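Local coordinates for uncharacterized protein (Bacteroides ovatus CL02T12C04, PDB 6PTM) that probably hydrolyses carrageenan from its chain ends as an exo-acting carrageenase of glycoside hydrolase family GH42, at residues 565-570 and 646-651; 574-577 and 581-584. All coordinates share one frame; numbering follows the deposited sequence.

Contact 1 (565-570 and 646-651). With EDO (1,2-ethanediol), chain C.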
loop_
_atom_site.group_PDB
_atom_site.type_symbol
_atom_site.label_atom_id
_atom_site.label_comp_id
_atom_site.label_asym_id
_atom_site.label_seq_id
_atom_site.Cartn_x
_atom_site.Cartn_y
_atom_site.Cartn_z
ATOM N N ARG A 565 -5.598 15.313 12.462
ATOM C CA ARG A 565 -6.290 14.806 11.249
ATOM C C ARG A 565 -6.380 15.915 10.214
ATOM O O ARG A 565 -6.967 16.975 10.504
ATOM C CB ARG A 565 -7.673 14.277 11.617
ATOM C CG ARG A 565 -7.634 13.147 12.625
ATOM C CD ARG A 565 -6.653 12.036 12.273
ATOM N NE ARG A 565 -6.857 10.956 13.227
ATOM C CZ ARG A 565 -7.710 9.948 13.064
ATOM N NH1 ARG A 565 -8.418 9.798 11.949
ATOM N NH2 ARG A 565 -7.777 9.016 13.987
ATOM N N ILE A 566 -5.846 15.661 9.031
ATOM C CA ILE A 566 -5.953 16.605 7.894
ATOM C C ILE A 566 -7.302 16.358 7.258
ATOM O O ILE A 566 -7.520 15.217 6.837
ATOM C CB ILE A 566 -4.797 16.378 6.920
ATOM C CG1 ILE A 566 -3.467 16.707 7.587
ATOM C CG2 ILE A 566 -4.970 17.145 5.629
ATOM C CD1 ILE A 566 -2.318 16.252 6.777
ATOM N N PHE A 567 -8.127 17.393 7.115
ATOM C CA PHE A 567 -9.452 17.263 6.457
ATOM C C PHE A 567 -9.306 16.998 4.959
ATOM O O PHE A 567 -8.547 17.690 4.269
ATOM C CB PHE A 567 -10.346 18.478 6.672
ATOM C CG PHE A 567 -11.783 18.143 6.394
ATOM C CD1 PHE A 567 -12.365 18.472 5.187
ATOM C CD2 PHE A 567 -12.506 17.389 7.304
ATOM C CE1 PHE A 567 -13.680 18.111 4.934
ATOM C CE2 PHE A 567 -13.800 16.977 7.021
ATOM C CZ PHE A 567 -14.391 17.371 5.851
ATOM N N TYR A 568 -10.003 15.964 4.479
ATOM C CA TYR A 568 -10.020 15.559 3.052
ATOM C C TYR A 568 -11.477 15.552 2.584
ATOM O O TYR A 568 -12.378 15.024 3.272
ATOM C CB TYR A 568 -9.356 14.194 2.803
ATOM C CG TYR A 568 -9.501 13.735 1.376
ATOM C CD1 TYR A 568 -8.661 14.229 0.400
ATOM C CD2 TYR A 568 -10.519 12.885 0.967
ATOM C CE1 TYR A 568 -8.835 13.899 -0.934
ATOM C CE2 TYR A 568 -10.676 12.515 -0.367
ATOM C CZ TYR A 568 -9.849 13.048 -1.328
ATOM O OH TYR A 568 -9.947 12.710 -2.655
ATOM N N THR A 569 -11.742 16.128 1.429
ATOM C CA THR A 569 -13.080 16.008 0.784
ATOM C C THR A 569 -12.930 15.891 -0.730
ATOM O O THR A 569 -12.160 16.659 -1.319
ATOM C CB THR A 569 -14.018 17.166 1.122
ATOM O OG1 THR A 569 -15.243 16.906 0.414
ATOM C CG2 THR A 569 -13.427 18.526 0.819
ATOM N N LYS A 570 -13.688 14.974 -1.309
ATOM C CA LYS A 570 -13.832 14.777 -2.769
ATOM C C LYS A 570 -14.357 16.056 -3.423
ATOM O O LYS A 570 -14.104 16.208 -4.607
ATOM C CB LYS A 570 -14.792 13.616 -3.040
ATOM C CG LYS A 570 -14.221 12.240 -2.688
ATOM C CD LYS A 570 -15.212 11.078 -2.844
ATOM C CE LYS A 570 -16.201 11.052 -1.701
ATOM N NZ LYS A 570 -17.261 10.025 -1.867
ATOM N N GLU A 646 -8.539 30.298 3.057
ATOM C CA GLU A 646 -8.992 29.906 1.706
ATOM C C GLU A 646 -10.033 28.778 1.777
ATOM O O GLU A 646 -10.700 28.572 0.772
ATOM C CB GLU A 646 -7.818 29.427 0.851
ATOM C CG GLU A 646 -6.579 30.306 0.896
ATOM C CD GLU A 646 -5.476 29.723 0.028
ATOM O OE1 GLU A 646 -5.785 29.336 -1.098
ATOM O OE2 GLU A 646 -4.335 29.594 0.492
ATOM N N SER A 647 -10.222 28.089 2.905
ATOM C CA SER A 647 -10.998 26.823 2.920
ATOM C C SER A 647 -12.506 27.035 3.154
ATOM O O SER A 647 -12.920 28.050 3.737
ATOM C CB SER A 647 -10.379 25.882 3.884
ATOM O OG SER A 647 -9.112 25.500 3.386
ATOM N N PHE A 648 -13.329 26.083 2.712
ATOM C CA PHE A 648 -14.778 26.042 3.026
ATOM C C PHE A 648 -15.474 27.329 2.570
ATOM O O PHE A 648 -16.307 27.794 3.300
ATOM C CB PHE A 648 -14.957 25.829 4.532
ATOM C CG PHE A 648 -14.630 24.440 5.029
ATOM C CD1 PHE A 648 -14.090 23.465 4.197
ATOM C CD2 PHE A 648 -14.880 24.103 6.350
ATOM C CE1 PHE A 648 -13.834 22.187 4.678
ATOM C CE2 PHE A 648 -14.627 22.823 6.821
ATOM C CZ PHE A 648 -14.127 21.859 5.982
ATOM N N LYS A 649 -15.196 27.816 1.361
ATOM C CA LYS A 649 -15.807 29.045 0.766
ATOM C C LYS A 649 -16.994 28.692 -0.124
ATOM O O LYS A 649 -17.932 29.473 -0.150
ATOM C CB LYS A 649 -14.822 29.777 -0.144
ATOM C CG LYS A 649 -13.565 30.263 0.549
ATOM C CD LYS A 649 -13.869 31.049 1.796
ATOM C CE LYS A 649 -12.743 31.992 2.150
ATOM N NZ LYS A 649 -12.841 32.417 3.563
ATOM N N THR A 650 -16.934 27.578 -0.865
ATOM C CA THR A 650 -18.059 27.151 -1.737
ATOM C C THR A 650 -18.449 25.685 -1.530
ATOM O O THR A 650 -17.708 24.906 -0.860
ATOM C CB THR A 650 -17.727 27.340 -3.218
ATOM O OG1 THR A 650 -16.794 26.330 -3.606
ATOM C CG2 THR A 650 -17.159 28.709 -3.528
ATOM N N ASP A 651 -19.565 25.311 -2.157
ATOM C CA ASP A 651 -19.973 23.893 -2.264
ATOM C C ASP A 651 -19.224 23.270 -3.443
ATOM O O ASP A 651 -18.349 23.957 -4.042
ATOM C CB ASP A 651 -21.492 23.760 -2.380
ATOM C CG ASP A 651 -22.100 24.408 -3.599
ATOM O OD1 ASP A 651 -21.397 24.653 -4.570
ATOM O OD2 ASP A 651 -23.285 24.654 -3.558
HETATM C C1 EDO C . -18.647 10.839 -5.061
HETATM O O1 EDO C . -19.072 10.085 -3.964
HETATM C C2 EDO C . -18.448 12.263 -4.648
HETATM O O2 EDO C . -19.646 12.971 -4.408
#
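Phe567 and Phe648 form an offset edge-to-face (T-shaped) pair at the C-terminal end of strand 564-567, in the parallel sheet of a Rossmann-like alpha/beta domain consistent with the second domain of family 42 glycosidases. The strand supplies the face, and the loop that follows strand 640-643 supplies the edge. The planes stand at 88° with centroids 5.6 Å apart. The approach is off-centre: Phe648 CZ lies 3.9 Å from Phe567 CD1, and its neighbour CE1 sits close to the same side of the ring. Phe567 carries CG anti to its amide nitrogen (chi1 -162°) and turns a face to the loop, whereas Phe648 has CG anti to its carbonyl carbon (chi1 -73°), which carries CZ out to that face. Val617 of strand 614-617 touches both rings, and helix 625-636 covers them further through Val631 on Phe567 and Ile628 on Phe648. The pair illustrates how a loop can meet a strand through apolar ring packing without a hydrogen bond between them, while Ser647 and Glu646 make polar links to Thr620 and Lys619.

Thr569 is the N-cap of helix 570-575; its OG1 also bonds Asp627. Lys570 then bends at its third torsion, and its NZ forms a salt bridge with Asp410 and meets a 1,2-ethanediol, probably from the crystallisation liquor, that is also hydrogen-bonded to Asp369 OD1. A methionine here would probably leave the Asp410 carboxylate without its charged mate and the diol without this donor. Ethanediol O1 accepts a 2.8 Å hydrogen bond from Lys570 NZ.

Contact 2 (574-577 and 581-584)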
loop_
_atom_site.group_PDB
_atom_site.type_symbol
_atom_site.label_atom_id
_atom_site.label_comp_id
_atom_site.label_asym_id
_atom_site.label_seq_id
_atom_site.Cartn_x
_atom_site.Cartn_y
_atom_site.Cartn_z
ATOM N N ILE A 574 -11.983 16.570 -6.684
ATOM C CA ILE A 574 -12.595 16.449 -8.033
ATOM C C ILE A 574 -12.497 17.797 -8.771
ATOM O O ILE A 574 -12.191 17.769 -9.957
ATOM C CB ILE A 574 -14.024 15.892 -7.944
ATOM C CG1 ILE A 574 -14.029 14.439 -7.426
ATOM C CG2 ILE A 574 -14.699 16.017 -9.307
ATOM C CD1 ILE A 574 -15.443 13.874 -7.159
ATOM N N ASN A 575 -12.748 18.930 -8.105
ATOM C CA ASN A 575 -12.853 20.263 -8.764
ATOM C C ASN A 575 -11.460 20.879 -8.990
ATOM O O ASN A 575 -11.319 21.648 -9.932
ATOM C CB ASN A 575 -13.707 21.249 -7.965
ATOM C CG ASN A 575 -15.190 21.006 -8.116
ATOM O OD1 ASN A 575 -15.690 21.160 -9.223
ATOM N ND2 ASN A 575 -15.880 20.651 -7.022
ATOM N N LYS A 576 -10.441 20.533 -8.209
ATOM C CA LYS A 576 -9.107 21.188 -8.329
ATOM C C LYS A 576 -8.136 20.311 -9.127
ATOM O O LYS A 576 -8.212 19.086 -9.073
ATOM C CB LYS A 576 -8.523 21.520 -6.958
ATOM C CG LYS A 576 -9.191 22.628 -6.176
ATOM C CD LYS A 576 -8.659 22.738 -4.765
ATOM C CE LYS A 576 -7.136 22.820 -4.709
ATOM N NZ LYS A 576 -6.630 22.951 -3.318
ATOM N N ALA A 577 -7.272 20.959 -9.901
ATOM C CA ALA A 577 -6.258 20.303 -10.739
ATOM C C ALA A 577 -5.236 19.646 -9.809
ATOM O O ALA A 577 -4.755 18.579 -10.155
ATOM C CB ALA A 577 -5.602 21.320 -11.659
ATOM N N ASN A 581 -1.368 18.008 -4.241
ATOM C CA ASN A 581 -0.124 18.783 -3.949
ATOM C C ASN A 581 -0.312 19.473 -2.605
ATOM O O ASN A 581 0.636 19.481 -1.804
ATOM C CB ASN A 581 0.202 19.847 -4.992
ATOM C CG ASN A 581 0.553 19.282 -6.344
ATOM O OD1 ASN A 581 0.332 18.130 -6.632
ATOM N ND2 ASN A 581 1.113 20.099 -7.198
ATOM N N ASP A 582 -1.463 20.118 -2.393
ATOM C CA ASP A 582 -1.748 20.876 -1.153
ATOM C C ASP A 582 -1.842 19.902 0.036
ATOM O O ASP A 582 -1.312 20.168 1.165
ATOM C CB ASP A 582 -3.024 21.713 -1.337
ATOM C CG ASP A 582 -2.865 22.786 -2.396
ATOM O OD1 ASP A 582 -1.747 23.267 -2.526
ATOM O OD2 ASP A 582 -3.852 23.076 -3.112
ATOM N N VAL A 583 -2.553 18.805 -0.143
ATOM C CA VAL A 583 -2.742 17.869 0.988
ATOM C C VAL A 583 -1.360 17.301 1.364
ATOM O O VAL A 583 -1.050 17.276 2.546
ATOM C CB VAL A 583 -3.747 16.755 0.655
ATOM C CG1 VAL A 583 -3.711 15.717 1.747
ATOM C CG2 VAL A 583 -5.152 17.293 0.455
ATOM N N LEU A 584 -0.534 16.924 0.389
ATOM C CA LEU A 584 0.847 16.461 0.677
ATOM C C LEU A 584 1.608 17.571 1.413
ATOM O O LEU A 584 2.360 17.240 2.316
ATOM C CB LEU A 584 1.556 16.037 -0.622
ATOM C CG LEU A 584 2.994 15.553 -0.460
ATOM C CD1 LEU A 584 3.062 14.393 0.521
ATOM C CD2 LEU A 584 3.614 15.152 -1.801
#
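Lys576 NZ donates to Asp582 OD2 at 2.8 Å, a salt bridge that spans the turn between two consecutive helices. The ammonium uses the anti lone pair of OD2, the one facing away from OD1, and the two side chains meet at about a right angle. Both ends of the bridge have further partners. Lys576 NZ also bonds the backbone oxygen of Lys619 and His579 ND1, so three acceptors grip one nitrogen, while Asp582 OD1 pairs with Arg585 one turn further along the same helix. The carboxylate is therefore shared between two cations, one at each oxygen, which is likely to favour its charged form in a buried setting.

The lysine reaches its partner through a kinked chain: it is extended at chi2 but folds at chi3 (51°), and this turn brings CE to 3.7 Å from Asp582 OD2. Asp582 is the shorter arm, projecting from the first turn of helix 579-590, where the N-terminal end of the helix would probably favour a negative charge too. Around the bridge, Tyr622 packs against both Lys576 and the neighbouring Asn575, whose ND2 bonds the backbone oxygens of Ala571 and Glu652.

The example shows how one ion pair can span the turn between two helices inside a beta-alpha-beta crossover, here the connection from strand 564-567 to its parallel neighbour 597-600. On its flanks, Ile574 of helix 570-575 rests on Phe361 and Met364 of helix 358-385, and Leu584 of helix 579-590 lies against Val448 and Met452 of helix 448-460.

Followed from the N terminus, the chain leaves strand 564-567, passes through two residues into helix 570-575 and turns into helix 579-590; contact 2 closes this short loop, with three residues between its segments. Contact 1 closes a far longer one, since the chain must still build strands 597-600, 614-617 and 640-643 and helix 625-636 before the loop at 646-651 comes back to Phe567. Contact 2 is thus nested inside contact 1, and nothing crosses. Their centres lie 10 Å apart. The outer contact joins sheet to loop through aromatic rings, the inner one ties the turn after helix 570-575 to helix 579-590 through charge, and strand 564-567 running into helix 570-575 links the two.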